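Dihydrofolate reductase (Moritella profunda, PDB 3IA4) probably catalyses the NADPH-dependent reduction of 7,8-dihydrofolate to tetrahydrofolate, a step in folate metabolism, and is bound here to NADPH and the inhibitor methotrexate. Local coordinates at residues M1-I6 against A108-Y113; L37-V42 against E92-G97. All blocks are in the same frame, centred on the assembly; numbering follows the deposited sequence.

Both contacts pair parallel strands of the mixed sheet of this dihydrofolate reductase. Contact 1 joins strand 2-9 to strand 111-117. Contact 2 joins strand 41-44 to strand 92-97. Strands 92-97 and 2-9 are themselves neighbours, so the two contacts line up across the sheet, with centres about 9 Å apart. Along the chain both segments of contact 2 fall between the two of contact 1. The contacts also touch directly: OE2 of E92 lies 2.7 Å from OG of S4 and 2.5 Å from OH of Y113, both probable hydrogen bonds. The backbone oxygens of I6 and, more weakly, I96 accept hydrogen bonds from NA4 of methotrexate, so adjacent strands help to shape its pocket.

Contact 1. Residues M1-I6 against A108-Y113; sequences MIVSMI and AADRLY. With MTX (methotrexate), chain F.
V3 and D110 open the pairing with two hydrogen bonds. V3 N gives a nearly straight bond to D110 OD1 (2.8 Å, 174°), which it meets on the anti side of the carboxylate. D110 N returns a bond to V3 O at 2.7 Å, in the carbonyl plane. The D110 side chain thus stands in for a backbone acceptor where its own strand has not yet begun. V3 O also takes a longer bond from R111 N, 3.3 Å, so two donors grip this oxygen.

From that bond the parallel ladder runs on: M5 N bonds to R111 O, and Y113 N to M5 O at 2.7 Å. CA-H...O contacts from S4, L112 and I6 fill in between.

Side chains pack on both faces of this strand pair. On the face of S4, I6, R111 and Y113, S4 OG sits at the edge of the Y113 ring, 3.6 Å from CE2. I2 CD1 lies over the centre of the R111 guanidinium, 3.9 Å above its plane. The CG1 branch of I6, anti to the backbone N (chi1 177°), reaches Y113 CB at 3.7 Å. On the other face, M5 and L112 run side by side. The M5 chain bends at chi3 (-50°), and its CE meets L112 CD2.

I6 O accepts a hydrogen bond from NA4 of methotrexate at 2.9 Å and is also bonded to Y102 OH. R111 NH1 makes a salt bridge to E92 OE2, an oxygen that S4 and Y113 share. Strands 2-9 and 111-117 are parallel neighbours in the central mixed sheet of the dihydrofolate reductase fold. Helix 26-36 lies against the face of I6 and Y113, touching both through A35, while F155 and L157 of strand 153-160 meet the Y113 side chain.

Contact 2. Residues L37-V42 against E92-G97; sequences LGKPIV and ELMIIG. With MTX (methotrexate), chain F.
K39 and E92 form a salt bridge, with NZ 2.9 Å from OE1. The ammonium comes from above the carboxylate plane, 52° out of it. Both side chains are extended beyond CG, and they approach obliquely. K39 NZ is also bonded to A35 O, at the end of helix 26-36. The other oxygen, E92 OE2, is held from the side of strand 2-9 and its neighbour, strand 111-117.

Three backbone bonds tie the strands in parallel. M94 N binds P40 O at 3.0 Å, V42 N binds M94 O, and I96 N binds V42 O nearly straight (169°). I96 O accepts a weak hydrogen bond from NA4 of methotrexate, 3.0 Å.

Packing spreads from this ladder to both faces. K39 CD rests on M94 CG at 3.6 Å; the M94 chain folds at chi2 (-72°) and chi3, and SD also lies near K39 CD. Farther along that face, I41 CG2 touches I96 CG2 at 3.9 Å. V42 serves the other face. Its CG2, anti to the carbonyl carbon, presses on L93 CD2 at 3.3 Å, tighter than usual van der Waals contact. I95 CD1 meets V42 CB at 3.5 Å. A methionine in place of K39 would probably leave E92 OE1 without its cationic partner and A35 O without this donor.

The chemistry is divided along the strands. E92 is buried, and the positive charges of K39 and R111 are likely to stabilise its ionised form. Toward the ligands the contact turns apolar, and I96 and G97 touch NADPH. The charged pair thus sits at the K39 and E92 end, while the I96 end gives methotrexate a weak backbone acceptor beside NADPH.

Contact 1. Residues M1-I6 against A108-Y113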
loop_
_atom_site.group_PDB
_atom_site.type_symbol
_atom_site.label_atom_id
_atom_site.label_comp_id
_atom_site.label_asym_id
_atom_site.label_seq_id
_atom_site.Cartn_x
_atom_site.Cartn_y
_atom_site.Cartn_z
ATOM N N MET A 1 -4.235 17.113 5.740
ATOM C CA MET A 1 -3.573 15.805 5.503
ATOM C C MET A 1 -4.088 15.129 4.233
ATOM O O MET A 1 -5.290 14.955 4.043
ATOM C CB MET A 1 -3.774 14.854 6.695
ATOM C CG MET A 1 -3.199 13.437 6.454
ATOM S SD MET A 1 -3.599 12.435 7.906
ATOM C CE MET A 1 -2.251 12.893 8.952
ATOM N N ILE A 2 -3.178 14.785 3.349
ATOM C CA ILE A 2 -3.536 14.070 2.127
ATOM C C ILE A 2 -3.684 12.619 2.519
ATOM O O ILE A 2 -2.828 12.111 3.270
ATOM C CB ILE A 2 -2.381 14.243 1.129
ATOM C CG1 ILE A 2 -2.344 15.726 0.727
ATOM C CG2 ILE A 2 -2.508 13.322 -0.063
ATOM C CD1 ILE A 2 -1.017 16.116 0.121
ATOM N N VAL A 3 -4.768 11.977 2.081
ATOM C CA VAL A 3 -4.919 10.540 2.288
ATOM C C VAL A 3 -4.536 9.799 1.050
ATOM O O VAL A 3 -5.137 9.981 -0.000
ATOM C CB VAL A 3 -6.375 10.179 2.675
ATOM C CG1 VAL A 3 -6.545 8.658 2.743
ATOM C CG2 VAL A 3 -6.687 10.851 3.998
ATOM N N SER A 4 -3.437 9.068 1.128
ATOM C CA SER A 4 -2.909 8.365 -0.055
ATOM C C SER A 4 -2.908 6.871 0.150
ATOM O O SER A 4 -2.754 6.444 1.274
ATOM C CB SER A 4 -1.462 8.833 -0.321
ATOM O OG SER A 4 -1.451 10.217 -0.633
ATOM N N MET A 5 -3.050 6.066 -0.927
ATOM C CA MET A 5 -2.887 4.639 -0.791
ATOM C C MET A 5 -1.798 4.249 -1.780
ATOM O O MET A 5 -1.688 4.861 -2.860
ATOM C CB MET A 5 -4.204 3.886 -1.164
ATOM C CG MET A 5 -5.378 4.518 -0.422
ATOM S SD MET A 5 -6.815 3.411 -0.174
ATOM C CE MET A 5 -7.085 2.761 -1.811
ATOM N N ILE A 6 -1.008 3.276 -1.419
ATOM C CA ILE A 6 0.141 2.848 -2.262
ATOM C C ILE A 6 0.015 1.345 -2.395
ATOM O O ILE A 6 -0.189 0.648 -1.401
ATOM C CB ILE A 6 1.528 3.259 -1.692
ATOM C CG1 ILE A 6 2.608 2.698 -2.628
ATOM C CG2 ILE A 6 1.703 2.725 -0.253
ATOM C CD1 ILE A 6 4.059 3.338 -2.404
ATOM N N ALA A 108 -12.197 7.693 0.181
ATOM C CA ALA A 108 -11.623 8.823 0.902
ATOM C C ALA A 108 -10.247 9.246 0.392
ATOM O O ALA A 108 -9.654 10.230 0.909
ATOM C CB ALA A 108 -11.534 8.461 2.365
ATOM N N ALA A 109 -9.705 8.486 -0.573
ATOM C CA ALA A 109 -8.318 8.684 -0.955
ATOM C C ALA A 109 -8.187 9.890 -1.855
ATOM O O ALA A 109 -8.970 10.113 -2.804
ATOM C CB ALA A 109 -7.754 7.443 -1.651
ATOM N N ASP A 110 -7.187 10.680 -1.531
ATOM C CA ASP A 110 -6.857 11.806 -2.374
ATOM C C ASP A 110 -5.894 11.388 -3.514
ATOM O O ASP A 110 -5.913 12.025 -4.584
ATOM C CB ASP A 110 -6.145 12.855 -1.495
ATOM C CG ASP A 110 -7.067 13.457 -0.433
ATOM O OD1 ASP A 110 -6.651 13.522 0.736
ATOM O OD2 ASP A 110 -8.208 13.905 -0.754
ATOM N N ARG A 111 -4.981 10.434 -3.237
ATOM C CA ARG A 111 -3.977 10.008 -4.215
ATOM C C ARG A 111 -3.835 8.486 -4.151
ATOM O O ARG A 111 -4.002 7.901 -3.070
ATOM C CB ARG A 111 -2.592 10.612 -3.886
ATOM C CG ARG A 111 -2.505 12.117 -3.944
ATOM C CD ARG A 111 -1.104 12.482 -3.488
ATOM N NE ARG A 111 -0.890 13.903 -3.729
ATOM C CZ ARG A 111 0.234 14.517 -3.374
ATOM N NH1 ARG A 111 1.150 13.841 -2.694
ATOM N NH2 ARG A 111 0.399 15.816 -3.634
ATOM N N LEU A 112 -3.500 7.875 -5.281
ATOM C CA LEU A 112 -3.078 6.486 -5.352
ATOM C C LEU A 112 -1.679 6.467 -5.914
ATOM O O LEU A 112 -1.418 7.041 -6.969
ATOM C CB LEU A 112 -3.974 5.684 -6.301
ATOM C CG LEU A 112 -5.465 5.663 -5.875
ATOM C CD1 LEU A 112 -6.265 4.871 -6.943
ATOM C CD2 LEU A 112 -5.723 5.154 -4.443
ATOM N N TYR A 113 -0.777 5.790 -5.226
ATOM C CA TYR A 113 0.562 5.580 -5.740
ATOM C C TYR A 113 0.554 4.150 -6.259
ATOM O O TYR A 113 0.662 3.197 -5.492
ATOM C CB TYR A 113 1.597 5.658 -4.598
ATOM C CG TYR A 113 1.841 7.049 -4.009
ATOM C CD1 TYR A 113 3.144 7.526 -3.934
ATOM C CD2 TYR A 113 0.814 7.821 -3.462
ATOM C CE1 TYR A 113 3.422 8.724 -3.352
ATOM C CE2 TYR A 113 1.099 9.092 -2.877
ATOM C CZ TYR A 113 2.428 9.487 -2.814
ATOM O OH TYR A 113 2.732 10.730 -2.284
HETATM N N1 MTX F . 4.760 -2.129 -3.068
HETATM C C2 MTX F . 3.943 -1.074 -3.276
HETATM N NA2 MTX F . 4.130 -0.363 -4.404
HETATM N N3 MTX F . 2.981 -0.741 -2.365
HETATM C C4 MTX F . 2.822 -1.459 -1.212
HETATM N NA4 MTX F . 1.859 -1.121 -0.389
HETATM C C4A MTX F . 3.662 -2.502 -0.977
HETATM N N5 MTX F . 3.545 -3.203 0.201
HETATM C C6 MTX F . 4.387 -4.263 0.425
HETATM C C7 MTX F . 5.385 -4.637 -0.472
HETATM N N8 MTX F . 5.520 -3.901 -1.658
HETATM C C8A MTX F . 4.643 -2.847 -1.889
HETATM C C9 MTX F . 4.193 -5.028 1.729
HETATM N N10 MTX F . 5.290 -5.947 2.030
HETATM C CM MTX F . 4.964 -7.394 2.014
HETATM C C11 MTX F . 9.139 -4.582 3.034
HETATM C C12 MTX F . 8.879 -5.945 2.966
HETATM C C13 MTX F . 7.615 -6.402 2.652
HETATM C C14 MTX F . 6.603 -5.485 2.368
HETATM C C15 MTX F . 6.901 -4.125 2.420
HETATM C C16 MTX F . 8.120 -3.652 2.822
HETATM C C MTX F . 10.475 -4.037 3.305
HETATM O O MTX F . 11.416 -4.756 4.025
HETATM N N MTX F . 10.733 -2.844 2.776
HETATM C CA MTX F . 11.918 -2.080 3.046
HETATM C CT MTX F . 11.522 -0.680 3.458
HETATM O O1 MTX F . 10.445 -0.184 3.009
HETATM O O2 MTX F . 12.285 -0.023 4.210
HETATM C CB MTX F . 12.817 -1.951 1.810
HETATM C CG MTX F . 13.318 -3.314 1.336
HETATM C CD MTX F . 14.289 -4.002 2.300
HETATM O OE1 MTX F . 14.807 -5.122 2.016
HETATM O OE2 MTX F . 14.599 -3.485 3.394
#

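Contact 2. Residues L37-V42 against E92-G97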
loop_
_atom_site.group_PDB
_atom_site.type_symbol
_atom_site.label_atom_id
_atom_site.label_comp_id
_atom_site.label_asym_id
_atom_site.label_seq_id
_atom_site.Cartn_x
_atom_site.Cartn_y
_atom_site.Cartn_z
ATOM N N LEU A 37 8.980 6.553 3.093
ATOM C CA LEU A 37 9.877 7.035 4.171
ATOM C C LEU A 37 9.467 8.413 4.630
ATOM O O LEU A 37 9.108 9.279 3.836
ATOM C CB LEU A 37 11.316 7.083 3.718
ATOM C CG LEU A 37 12.140 5.846 4.019
ATOM C CD1 LEU A 37 13.525 6.088 3.393
ATOM C CD2 LEU A 37 12.290 5.536 5.543
ATOM N N GLY A 38 9.483 8.582 5.942
ATOM C CA GLY A 38 9.138 9.853 6.571
ATOM C C GLY A 38 7.651 10.084 6.744
ATOM O O GLY A 38 7.251 11.170 7.130
ATOM N N LYS A 39 6.813 9.087 6.441
ATOM C CA LYS A 39 5.369 9.291 6.510
ATOM C C LYS A 39 4.761 8.192 7.429
ATOM O O LYS A 39 5.318 7.092 7.539
ATOM C CB LYS A 39 4.745 9.167 5.110
ATOM C CG LYS A 39 5.390 10.070 4.059
ATOM C CD LYS A 39 4.741 9.863 2.713
ATOM C CE LYS A 39 5.510 10.696 1.631
ATOM N NZ LYS A 39 4.959 10.434 0.279
ATOM N N PRO A 40 3.600 8.457 8.045
ATOM C CA PRO A 40 2.936 7.379 8.770
ATOM C C PRO A 40 2.412 6.395 7.754
ATOM O O PRO A 40 1.972 6.843 6.672
ATOM C CB PRO A 40 1.719 8.063 9.425
ATOM C CG PRO A 40 2.012 9.539 9.333
ATOM C CD PRO A 40 2.845 9.719 8.120
ATOM N N ILE A 41 2.485 5.119 8.067
ATOM C CA ILE A 41 1.936 4.068 7.195
ATOM C C ILE A 41 0.863 3.310 7.978
ATOM O O ILE A 41 1.066 2.945 9.135
ATOM C CB ILE A 41 3.062 3.127 6.677
ATOM C CG1 ILE A 41 3.843 2.422 7.804
ATOM C CG2 ILE A 41 3.955 3.897 5.688
ATOM C CD1 ILE A 41 4.877 1.409 7.221
ATOM N N VAL A 42 -0.299 3.114 7.348
ATOM C CA VAL A 42 -1.416 2.465 7.976
ATOM C C VAL A 42 -1.676 1.153 7.221
ATOM O O VAL A 42 -1.693 1.152 5.992
ATOM C CB VAL A 42 -2.668 3.354 7.833
ATOM C CG1 VAL A 42 -3.820 2.636 8.408
ATOM C CG2 VAL A 42 -2.428 4.688 8.594
ATOM N N GLU A 92 0.826 13.965 4.836
ATOM C CA GLU A 92 0.274 12.852 4.027
ATOM C C GLU A 92 0.374 11.567 4.820
ATOM O O GLU A 92 1.425 11.263 5.369
ATOM C CB GLU A 92 1.120 12.743 2.772
ATOM C CG GLU A 92 0.630 11.770 1.739
ATOM C CD GLU A 92 1.482 11.802 0.506
ATOM O OE1 GLU A 92 2.670 12.209 0.602
ATOM O OE2 GLU A 92 1.010 11.429 -0.583
ATOM N N LEU A 93 -0.729 10.817 4.834
ATOM C CA LEU A 93 -0.848 9.515 5.478
ATOM C C LEU A 93 -0.772 8.489 4.325
ATOM O O LEU A 93 -1.375 8.740 3.273
ATOM C CB LEU A 93 -2.223 9.520 6.139
ATOM C CG LEU A 93 -2.963 8.377 6.750
ATOM C CD1 LEU A 93 -3.179 7.311 5.670
ATOM C CD2 LEU A 93 -2.099 7.922 7.859
ATOM N N MET A 94 -0.041 7.370 4.479
ATOM C CA MET A 94 0.034 6.352 3.389
ATOM C C MET A 94 -0.637 5.059 3.826
ATOM O O MET A 94 -0.167 4.422 4.757
ATOM C CB MET A 94 1.492 6.016 3.006
ATOM C CG MET A 94 2.383 7.184 2.636
ATOM S SD MET A 94 1.964 7.911 1.019
ATOM C CE MET A 94 2.545 6.610 -0.048
ATOM N N ILE A 95 -1.734 4.670 3.149
ATOM C CA ILE A 95 -2.367 3.360 3.379
ATOM C C ILE A 95 -1.635 2.325 2.536
ATOM O O ILE A 95 -1.541 2.502 1.299
ATOM C CB ILE A 95 -3.838 3.434 2.980
ATOM C CG1 ILE A 95 -4.637 4.459 3.872
ATOM C CG2 ILE A 95 -4.451 2.029 2.983
ATOM C CD1 ILE A 95 -4.974 3.971 5.250
ATOM N N ILE A 96 -1.080 1.300 3.167
ATOM C CA ILE A 96 -0.141 0.420 2.446
ATOM C C ILE A 96 -0.720 -0.962 2.248
ATOM O O ILE A 96 -0.022 -1.892 1.829
ATOM C CB ILE A 96 1.247 0.287 3.103
ATOM C CG1 ILE A 96 1.194 -0.403 4.497
ATOM C CG2 ILE A 96 1.855 1.694 3.244
ATOM C CD1 ILE A 96 2.501 -1.032 4.862
ATOM N N GLY A 97 -1.985 -1.122 2.615
ATOM C CA GLY A 97 -2.689 -2.381 2.340
ATOM C C GLY A 97 -3.287 -3.007 3.596
ATOM O O GLY A 97 -3.114 -2.477 4.683
HETATM N N1 MTX F . 4.760 -2.129 -3.068
HETATM C C2 MTX F . 3.943 -1.074 -3.276
HETATM N NA2 MTX F . 4.130 -0.363 -4.404
HETATM N N3 MTX F . 2.981 -0.741 -2.365
HETATM C C4 MTX F . 2.822 -1.459 -1.212
HETATM N NA4 MTX F . 1.859 -1.121 -0.389
HETATM C C4A MTX F . 3.662 -2.502 -0.977
HETATM N N5 MTX F . 3.545 -3.203 0.201
HETATM C C6 MTX F . 4.387 -4.263 0.425
HETATM C C7 MTX F . 5.385 -4.637 -0.472
HETATM N N8 MTX F . 5.520 -3.901 -1.658
HETATM C C8A MTX F . 4.643 -2.847 -1.889
HETATM C C9 MTX F . 4.193 -5.028 1.729
HETATM N N10 MTX F . 5.290 -5.947 2.030
HETATM C CM MTX F . 4.964 -7.394 2.014
HETATM C C11 MTX F . 9.139 -4.582 3.034
HETATM C C12 MTX F . 8.879 -5.945 2.966
HETATM C C13 MTX F . 7.615 -6.402 2.652
HETATM C C14 MTX F . 6.603 -5.485 2.368
HETATM C C15 MTX F . 6.901 -4.125 2.420
HETATM C C16 MTX F . 8.120 -3.652 2.822
HETATM C C MTX F . 10.475 -4.037 3.305
HETATM O O MTX F . 11.416 -4.756 4.025
HETATM N N MTX F . 10.733 -2.844 2.776
HETATM C CA MTX F . 11.918 -2.080 3.046
HETATM C CT MTX F . 11.522 -0.680 3.458
HETATM O O1 MTX F . 10.445 -0.184 3.009
HETATM O O2 MTX F . 12.285 -0.023 4.210
HETATM C CB MTX F . 12.817 -1.951 1.810
HETATM C CG MTX F . 13.318 -3.314 1.336
HETATM C CD MTX F . 14.289 -4.002 2.300
HETATM O OE1 MTX F . 14.807 -5.122 2.016
HETATM O OE2 MTX F . 14.599 -3.485 3.394
#